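Local structure of gamma-D-glutamyl-L-lysine dipeptidyl-peptidase (Bacillus cereus ATCC 10987, 3H41) at residues S7-D12 against Q68-V73; D78-L83 against M100-L105. The protein probably hydrolyses gamma-D-glutamyl-L-lysine bonds in murein peptides as an NlpC/P60 cysteine peptidase, releasing L-Ala-gamma-D-Glu dipeptides during peptidoglycan degradation. All blocks are in the same frame, centred on the assembly; numbering follows the deposited sequence.

Interaction 1 (S7-D12 against Q68-V73); sequences SKAFID and QEVTVV
An antiparallel strand pair of the N-terminal SH3-type domain forms where S7 and A9 exchange backbone hydrogen bonds with V72 and V70, and I11 N adds one to Q68 O. The evidence is reciprocal: A9 N reaches V70 O at 3.0 Å and V70 N returns to A9 O at 2.9 Å, with N-H...O angles of 166° and 168°. The bond from S7 N to V72 O is weak. On the face carrying K8 and F10, E69 meets both side chains: K8 passes at a slant over its carboxylate, K8 CG 3.4 Å from E69 OE2, and bends at chi3 and chi4 bring K8 NZ to 3.2 Å from E69 OE2, a salt bridge with the amine above the carboxylate plane. F10 lies beside E69, pointing the same way, F10 CE1 3.7 Å from E69 CB, ring and carboxylate planes 67° apart. On the A9 and V70 face, A9 CB touches V72 CG2 at 3.9 Å, and I11 and V70 cross near a right angle, I11 CD1 3.8 Å from V70 CG1. Strand 105-106 borders the other edge of 8-11, its L105 packing on I11, V70 and V72; strand 79-84 adjoins 69-76, and F111 of helix 109-113 meets the F10 ring edge-to-face.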
ATOM      1  N   SER A   7      20.755  -6.739  -7.176  1.00 28.76           N
ATOM      2  CA  SER A   7      21.039  -5.291  -7.285  1.00 28.87           C
ATOM      3  C   SER A   7      19.776  -4.438  -7.117  1.00 25.19           C
ATOM      4  O   SER A   7      18.671  -4.960  -6.965  1.00 23.70           O
ATOM      5  CB  SER A   7      21.757  -4.983  -8.598  1.00 30.50           C
ATOM      6  OG  SER A   7      20.870  -5.118  -9.703  1.00 40.33           O
ATOM      7  N   LYS A   8      19.980  -3.123  -7.119  1.00 20.44           N
ATOM      8  CA  LYS A   8      19.020  -2.163  -6.634  1.00 22.33           C
ATOM      9  C   LYS A   8      18.166  -1.654  -7.794  1.00 19.87           C
ATOM     10  O   LYS A   8      18.658  -1.409  -8.897  1.00 20.90           O
ATOM     11  CB  LYS A   8      19.784  -1.042  -5.917  1.00 24.42           C
ATOM     12  CG  LYS A   8      18.963   0.025  -5.246  1.00 28.14           C
ATOM     13  CD  LYS A   8      19.829   1.214  -4.747  1.00 32.61           C
ATOM     14  CE  LYS A   8      20.920   0.806  -3.735  1.00 40.74           C
ATOM     15  NZ  LYS A   8      20.713   1.350  -2.362  1.00 41.00           N
ATOM     16  N   ALA A   9      16.856  -1.573  -7.593  1.00 16.60           N
ATOM     17  CA  ALA A   9      16.026  -0.982  -8.612  1.00 11.99           C
ATOM     18  C   ALA A   9      14.869  -0.272  -7.934  1.00 12.48           C
ATOM     19  O   ALA A   9      14.659  -0.416  -6.727  1.00 12.81           O
ATOM     20  CB  ALA A   9      15.552  -2.024  -9.622  1.00 12.48           C
ATOM     21  N   PHE A  10      14.142   0.496  -8.724  1.00 12.33           N
ATOM     22  CA  PHE A  10      13.011   1.286  -8.230  1.00 12.66           C
ATOM     23  C   PHE A  10      11.750   1.039  -9.049  1.00 11.95           C
ATOM     24  O   PHE A  10      11.801   0.953 -10.262  1.00 15.03           O
ATOM     25  CB  PHE A  10      13.396   2.769  -8.264  1.00 13.36           C
ATOM     26  CG  PHE A  10      14.541   3.088  -7.322  1.00 13.94           C
ATOM     27  CD1 PHE A  10      14.309   3.356  -5.981  1.00 13.64           C
ATOM     28  CD2 PHE A  10      15.831   3.002  -7.761  1.00 18.50           C
ATOM     29  CE1 PHE A  10      15.357   3.603  -5.095  1.00 20.07           C
ATOM     30  CE2 PHE A  10      16.887   3.244  -6.888  1.00 14.07           C
ATOM     31  CZ  PHE A  10      16.648   3.539  -5.559  1.00 18.66           C
ATOM     32  N   ILE A  11      10.607   1.010  -8.382  1.00 12.97           N
ATOM     33  CA  ILE A  11       9.319   0.911  -9.075  1.00 11.76           C
ATOM     34  C   ILE A  11       9.077   2.114  -9.985  1.00 14.03           C
ATOM     35  O   ILE A  11       9.186   3.251  -9.538  1.00 13.63           O
ATOM     36  CB  ILE A  11       8.168   0.793  -8.048  1.00 11.32           C
ATOM     37  CG1 ILE A  11       8.425  -0.373  -7.102  1.00 14.30           C
ATOM     38  CG2 ILE A  11       6.806   0.676  -8.751  1.00 16.11           C
ATOM     39  CD1 ILE A  11       8.552  -1.738  -7.732  1.00 10.79           C
ATOM     40  N   ASP A  12       8.720   1.841 -11.244  1.00 13.62           N
ATOM     41  CA  ASP A  12       8.627   2.854 -12.293  1.00 15.18           C
ATOM     42  C   ASP A  12       7.185   3.044 -12.750  1.00 14.77           C
ATOM     43  O   ASP A  12       6.949   3.710 -13.741  1.00 16.62           O
ATOM     44  CB  ASP A  12       9.562   2.512 -13.473  1.00 14.33           C
ATOM     45  CG  ASP A  12       9.761   3.696 -14.445  1.00 20.23           C
ATOM     46  OD1 ASP A  12       9.944   4.823 -13.973  1.00 18.60           O
ATOM     47  OD2 ASP A  12       9.703   3.506 -15.687  1.00 21.06           O
ATOM     48  N   GLN A  68       9.363   3.204  -4.836  1.00 13.63           N
ATOM     49  CA  GLN A  68       9.763   2.283  -3.784  1.00 15.74           C
ATOM     50  C   GLN A  68      10.969   1.473  -4.275  1.00 15.79           C
ATOM     51  O   GLN A  68      11.059   1.138  -5.476  1.00 14.55           O
ATOM     52  CB  GLN A  68       8.590   1.369  -3.394  1.00 14.42           C
ATOM     53  CG  GLN A  68       8.735   0.659  -2.060  1.00 24.10           C
ATOM     54  CD  GLN A  68       7.384   0.268  -1.408  1.00 27.17           C
ATOM     55  OE1 GLN A  68       6.280   0.413  -2.003  1.00 18.51           O
ATOM     56  NE2 GLN A  68       7.471  -0.210  -0.164  1.00 25.90           N
ATOM     57  N   GLU A  69      11.917   1.233  -3.359  1.00 15.96           N
ATOM     58  CA  GLU A  69      13.146   0.521  -3.700  1.00 16.10           C
ATOM     59  C   GLU A  69      12.933  -0.984  -3.544  1.00 14.72           C
ATOM     60  O   GLU A  69      12.249  -1.427  -2.627  1.00 14.05           O
ATOM     61  CB  GLU A  69      14.282   0.941  -2.790  1.00 17.50           C
ATOM     62  CG  GLU A  69      15.649   0.427  -3.248  1.00 18.48           C
ATOM     63  CD  GLU A  69      16.803   0.993  -2.404  1.00 29.92           C
ATOM     64  OE1 GLU A  69      16.783   2.204  -2.083  1.00 29.24           O
ATOM     65  OE2 GLU A  69      17.732   0.232  -2.070  1.00 26.42           O
ATOM     66  N   VAL A  70      13.544  -1.747  -4.437  1.00 13.41           N
ATOM     67  CA  VAL A  70      13.504  -3.178  -4.372  1.00 15.30           C
ATOM     68  C   VAL A  70      14.929  -3.734  -4.576  1.00 18.17           C
ATOM     69  O   VAL A  70      15.779  -3.066  -5.179  1.00 18.14           O
ATOM     70  CB  VAL A  70      12.548  -3.809  -5.453  1.00 15.77           C
ATOM     71  CG1 VAL A  70      11.119  -3.168  -5.387  1.00 11.65           C
ATOM     72  CG2 VAL A  70      13.141  -3.738  -6.862  1.00 14.85           C
ATOM     73  N   THR A  71      15.144  -4.956  -4.087  1.00 17.00           N
ATOM     74  CA  THR A  71      16.328  -5.739  -4.434  1.00 15.36           C
ATOM     75  C   THR A  71      15.928  -6.805  -5.460  1.00 15.36           C
ATOM     76  O   THR A  71      15.041  -7.611  -5.181  1.00 18.04           O
ATOM     77  CB  THR A  71      16.941  -6.423  -3.188  1.00 14.60           C
ATOM     78  OG1 THR A  71      17.239  -5.432  -2.186  1.00 17.57           O
ATOM     79  CG2 THR A  71      18.237  -7.307  -3.585  1.00 14.57           C
ATOM     80  N   VAL A  72      16.561  -6.799  -6.631  1.00 17.62           N
ATOM     81  CA  VAL A  72      16.286  -7.798  -7.665  1.00 16.33           C
ATOM     82  C   VAL A  72      17.104  -9.045  -7.334  1.00 19.75           C
ATOM     83  O   VAL A  72      18.347  -8.967  -7.215  1.00 17.94           O
ATOM     84  CB  VAL A  72      16.554  -7.282  -9.100  1.00 15.92           C
ATOM     85  CG1 VAL A  72      16.132  -8.314 -10.140  1.00 13.73           C
ATOM     86  CG2 VAL A  72      15.857  -5.945  -9.355  1.00 14.02           C
ATOM     87  N   VAL A  73      16.412 -10.173  -7.145  1.00 18.27           N
ATOM     88  CA  VAL A  73      17.061 -11.432  -6.741  1.00 20.80           C
ATOM     89  C   VAL A  73      17.035 -12.591  -7.758  1.00 23.43           C
ATOM     90  O   VAL A  73      17.798 -13.550  -7.615  1.00 24.88           O
ATOM     91  CB  VAL A  73      16.499 -11.936  -5.380  1.00 23.23           C
ATOM     92  CG1 VAL A  73      16.784 -10.900  -4.241  1.00 19.25           C
ATOM     93  CG2 VAL A  73      15.020 -12.272  -5.478  1.00 23.76           C
TER

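Interaction 2 (D78-L83 against M100-L105); sequences DWVKVL and MPEKQL
V80 and M100 (selenomethionine) bind each other through both backbone polar groups: V80 N donates to M100 O and M100 N to V80 O, each at 2.9 Å, with N-H...O angles of 170° and 165°. The next rung is carried by E102 N, which lies in the carbonyl plane of D78 O at 2.9 Å. That carbonyl accepts a second bond from a water, which in turn accepts from K103 N at 3.1 Å, so the amides of E102 and K103 are both satisfied through one oxygen, directly and by way of the water. This is the end of the antiparallel beta hairpin 79-84/96-101 in the SH3-type domain, where strand 96-101 turns into the 3-10 segment 102-104; there Q104 N bonds to P101 O and L105 N to E102 O. E102 OE1 forms a salt bridge with K75, while OE2 rests against V80 CG1. P101 lies over one face of the W79 ring, toward its rim, its CD 4.1 Å from the six-membered centroid in an off-centre CH-pi contact, while W79 CE3 comes to 3.3 Å from M100 C; W19 meets W79 edge-to-face. V80 CG2 and L105 CD1 meet tip to tip at 3.6 Å. M100 CG sits between the backbone N and the carbonyl carbon (chi1 61°), and with chi2 extended SE comes to 3.8 Å from V82 CG2; M100 also packs on A16 and L18 of strand 15-19.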
ATOM      1  N   ASP A  78      10.936 -12.286 -19.077  1.00 28.28           N
ATOM      2  CA  ASP A  78      10.580 -10.873 -18.862  1.00 27.20           C
ATOM      3  C   ASP A  78      10.247 -10.532 -17.392  1.00 24.36           C
ATOM      4  O   ASP A  78       9.972  -9.377 -17.074  1.00 24.41           O
ATOM      5  CB  ASP A  78       9.370 -10.506 -19.729  1.00 28.28           C
ATOM      6  CG  ASP A  78       9.664 -10.577 -21.224  1.00 34.40           C
ATOM      7  OD1 ASP A  78      10.786 -10.238 -21.652  1.00 33.42           O
ATOM      8  OD2 ASP A  78       8.757 -10.963 -21.987  1.00 44.41           O
ATOM      9  N   TRP A  79      10.259 -11.533 -16.514  1.00 22.10           N
ATOM     10  CA  TRP A  79       9.898 -11.352 -15.114  1.00 18.36           C
ATOM     11  C   TRP A  79      11.096 -11.378 -14.182  1.00 19.70           C
ATOM     12  O   TRP A  79      12.039 -12.136 -14.391  1.00 18.87           O
ATOM     13  CB  TRP A  79       8.912 -12.437 -14.695  1.00 19.96           C
ATOM     14  CG  TRP A  79       7.584 -12.294 -15.361  1.00 18.01           C
ATOM     15  CD1 TRP A  79       7.287 -12.621 -16.646  1.00 18.88           C
ATOM     16  CD2 TRP A  79       6.372 -11.738 -14.795  1.00 14.73           C
ATOM     17  NE1 TRP A  79       5.950 -12.362 -16.904  1.00 18.50           N
ATOM     18  CE2 TRP A  79       5.382 -11.799 -15.789  1.00 18.42           C
ATOM     19  CE3 TRP A  79       6.031 -11.231 -13.538  1.00 16.03           C
ATOM     20  CZ2 TRP A  79       4.071 -11.354 -15.571  1.00 17.47           C
ATOM     21  CZ3 TRP A  79       4.752 -10.808 -13.323  1.00 16.76           C
ATOM     22  CH2 TRP A  79       3.778 -10.868 -14.339  1.00 15.57           C
ATOM     23  N   VAL A  80      11.044 -10.548 -13.135  1.00 17.10           N
ATOM     24  CA  VAL A  80      12.030 -10.574 -12.059  1.00 15.94           C
ATOM     25  C   VAL A  80      11.368 -10.887 -10.741  1.00 18.42           C
ATOM     26  O   VAL A  80      10.202 -10.547 -10.526  1.00 16.08           O
ATOM     27  CB  VAL A  80      12.822  -9.246 -11.924  1.00 17.82           C
ATOM     28  CG1 VAL A  80      13.896  -9.183 -13.021  1.00 17.91           C
ATOM     29  CG2 VAL A  80      11.902  -7.978 -11.972  1.00 16.94           C
ATOM     30  N   LYS A  81      12.137 -11.501  -9.843  1.00 15.76           N
ATOM     31  CA  LYS A  81      11.743 -11.684  -8.482  1.00 18.91           C
ATOM     32  C   LYS A  81      12.470 -10.598  -7.716  1.00 16.92           C
ATOM     33  O   LYS A  81      13.656 -10.352  -7.988  1.00 17.67           O
ATOM     34  CB  LYS A  81      12.101 -13.079  -7.977  1.00 19.76           C
ATOM     35  CG  LYS A  81      11.466 -13.379  -6.622  1.00 22.88           C
ATOM     36  CD  LYS A  81      11.863 -14.732  -6.073  1.00 23.22           C
ATOM     37  CE  LYS A  81      11.238 -14.902  -4.701  1.00 28.89           C
ATOM     38  NZ  LYS A  81      11.657 -16.174  -4.079  1.00 31.71           N
ATOM     39  N   VAL A  82      11.729  -9.909  -6.837  1.00 13.82           N
ATOM     40  CA  VAL A  82      12.218  -8.736  -6.095  1.00 12.14           C
ATOM     41  C   VAL A  82      11.842  -8.852  -4.636  1.00 13.97           C
ATOM     42  O   VAL A  82      10.938  -9.611  -4.275  1.00 15.28           O
ATOM     43  CB  VAL A  82      11.724  -7.383  -6.715  1.00 15.31           C
ATOM     44  CG1 VAL A  82      12.007  -7.329  -8.198  1.00 13.74           C
ATOM     45  CG2 VAL A  82      10.216  -7.142  -6.500  1.00 14.80           C
ATOM     46  N   LEU A  83      12.607  -8.181  -3.788  1.00 14.07           N
ATOM     47  CA  LEU A  83      12.250  -7.982  -2.396  1.00 15.44           C
ATOM     48  C   LEU A  83      11.927  -6.494  -2.193  1.00 16.22           C
ATOM     49  O   LEU A  83      12.787  -5.622  -2.403  1.00 14.59           O
ATOM     50  CB  LEU A  83      13.396  -8.406  -1.453  1.00 14.85           C
ATOM     51  CG  LEU A  83      13.959  -9.802  -1.727  1.00 18.38           C
ATOM     52  CD1 LEU A  83      15.145 -10.100  -0.765  1.00 19.72           C
ATOM     53  CD2 LEU A  83      12.851 -10.862  -1.619  1.00 17.02           C
HETATM   54  N   MSE A 100       7.414  -9.696 -10.658  1.00 14.54           N
HETATM   55  CA  MSE A 100       6.866  -8.567 -11.391  1.00 15.65           C
HETATM   56  C   MSE A 100       7.564  -8.401 -12.755  1.00 15.91           C
HETATM   57  O   MSE A 100       8.687  -8.886 -12.938  1.00 17.24           O
HETATM   58  CB  MSE A 100       6.990  -7.299 -10.547  1.00 16.72           C
HETATM   59  CG  MSE A 100       8.430  -6.901 -10.184  1.00 20.60           C
HETATM   60 SE   MSE A 100       8.472  -5.157  -9.291  0.75  8.01          SE
HETATM   61  CE  MSE A 100       7.965  -4.144 -10.790  1.00 10.85           C
ATOM     62  N   PRO A 101       6.910  -7.727 -13.722  1.00 15.89           N
ATOM     63  CA  PRO A 101       7.618  -7.483 -15.000  1.00 15.18           C
ATOM     64  C   PRO A 101       8.799  -6.574 -14.836  1.00 18.50           C
ATOM     65  O   PRO A 101       8.685  -5.524 -14.204  1.00 17.14           O
ATOM     66  CB  PRO A 101       6.564  -6.816 -15.875  1.00 16.05           C
ATOM     67  CG  PRO A 101       5.238  -7.267 -15.285  1.00 17.67           C
ATOM     68  CD  PRO A 101       5.492  -7.334 -13.815  1.00 15.08           C
ATOM     69  N   GLU A 102       9.927  -6.970 -15.408  1.00 18.19           N
ATOM     70  CA  GLU A 102      11.132  -6.133 -15.370  1.00 18.98           C
ATOM     71  C   GLU A 102      10.904  -4.729 -15.926  1.00 17.88           C
ATOM     72  O   GLU A 102      11.526  -3.764 -15.477  1.00 15.35           O
ATOM     73  CB  GLU A 102      12.293  -6.806 -16.114  1.00 18.19           C
ATOM     74  CG  GLU A 102      13.614  -6.118 -15.758  1.00 26.73           C
ATOM     75  CD  GLU A 102      14.838  -6.928 -16.165  1.00 39.25           C
ATOM     76  OE1 GLU A 102      14.783  -7.567 -17.232  1.00 37.51           O
ATOM     77  OE2 GLU A 102      15.838  -6.911 -15.414  1.00 44.54           O
ATOM     78  N   LYS A 103      10.022  -4.617 -16.904  1.00 14.03           N
ATOM     79  CA  LYS A 103       9.737  -3.343 -17.525  1.00 18.68           C
ATOM     80  C   LYS A 103       9.049  -2.333 -16.624  1.00 18.15           C
ATOM     81  O   LYS A 103       8.937  -1.167 -17.014  1.00 15.22           O
ATOM     82  CB  LYS A 103       8.904  -3.512 -18.799  1.00 16.42           C
ATOM     83  CG  LYS A 103       7.503  -4.090 -18.601  1.00 28.62           C
ATOM     84  CD  LYS A 103       6.874  -4.396 -19.955  1.00 38.15           C
ATOM     85  CE  LYS A 103       5.442  -4.857 -19.844  1.00 39.23           C
ATOM     86  NZ  LYS A 103       4.864  -5.209 -21.193  1.00 39.75           N
ATOM     87  N   GLN A 104       8.633  -2.777 -15.436  1.00 14.33           N
ATOM     88  CA  GLN A 104       8.060  -1.891 -14.431  1.00 15.53           C
ATOM     89  C   GLN A 104       9.080  -1.362 -13.421  1.00 14.61           C
ATOM     90  O   GLN A 104       8.693  -0.699 -12.458  1.00 15.48           O
ATOM     91  CB  GLN A 104       6.914  -2.604 -13.700  1.00 11.53           C
ATOM     92  CG  GLN A 104       5.681  -2.773 -14.587  1.00 11.35           C
ATOM     93  CD  GLN A 104       4.515  -3.335 -13.794  1.00 10.76           C
ATOM     94  OE1 GLN A 104       4.728  -4.078 -12.842  1.00 15.24           O
ATOM     95  NE2 GLN A 104       3.292  -2.977 -14.180  1.00  9.99           N
ATOM     96  N   LEU A 105      10.366  -1.655 -13.656  1.00 15.07           N
ATOM     97  CA  LEU A 105      11.471  -1.230 -12.777  1.00 13.17           C
ATOM     98  C   LEU A 105      12.325  -0.232 -13.546  1.00 15.50           C
ATOM     99  O   LEU A 105      12.350  -0.233 -14.780  1.00 15.03           O
ATOM    100  CB  LEU A 105      12.350  -2.415 -12.377  1.00 15.75           C
ATOM    101  CG  LEU A 105      11.756  -3.439 -11.435  1.00 17.65           C
ATOM    102  CD1 LEU A 105      12.781  -4.550 -11.198  1.00 19.63           C
ATOM    103  CD2 LEU A 105      11.299  -2.800 -10.105  1.00 15.27           C
TER
HETATM  104  O   HOH W   1       9.103  -7.057 -18.618  1.00 22.03           O

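The centres of interactions 1 and 2 are 9 Å apart, within one antiparallel five-stranded sheet ordered 96-101, 79-84, 69-76, 8-11, 105-106. Both segments of interaction 1 precede those of interaction 2 in the chain. Strands 69-76 and 79-84 are adjacent in sequence and in the sheet, and L83 N lies 2.9 Å from T71 O, a probable hydrogen bond joining the two contacts. A second probable hydrogen bond, D12 N to Q104 O at 2.8 Å, ties 7-12 to the 3-10 segment. The N-terminal strand 8-11 is thus built into the sheet between 69-76 and 105-106; substrate-binding Y96 begins its outermost strand 96-101, and E61, also substrate-binding, lies in strand 60-65 of the same SH3-type domain.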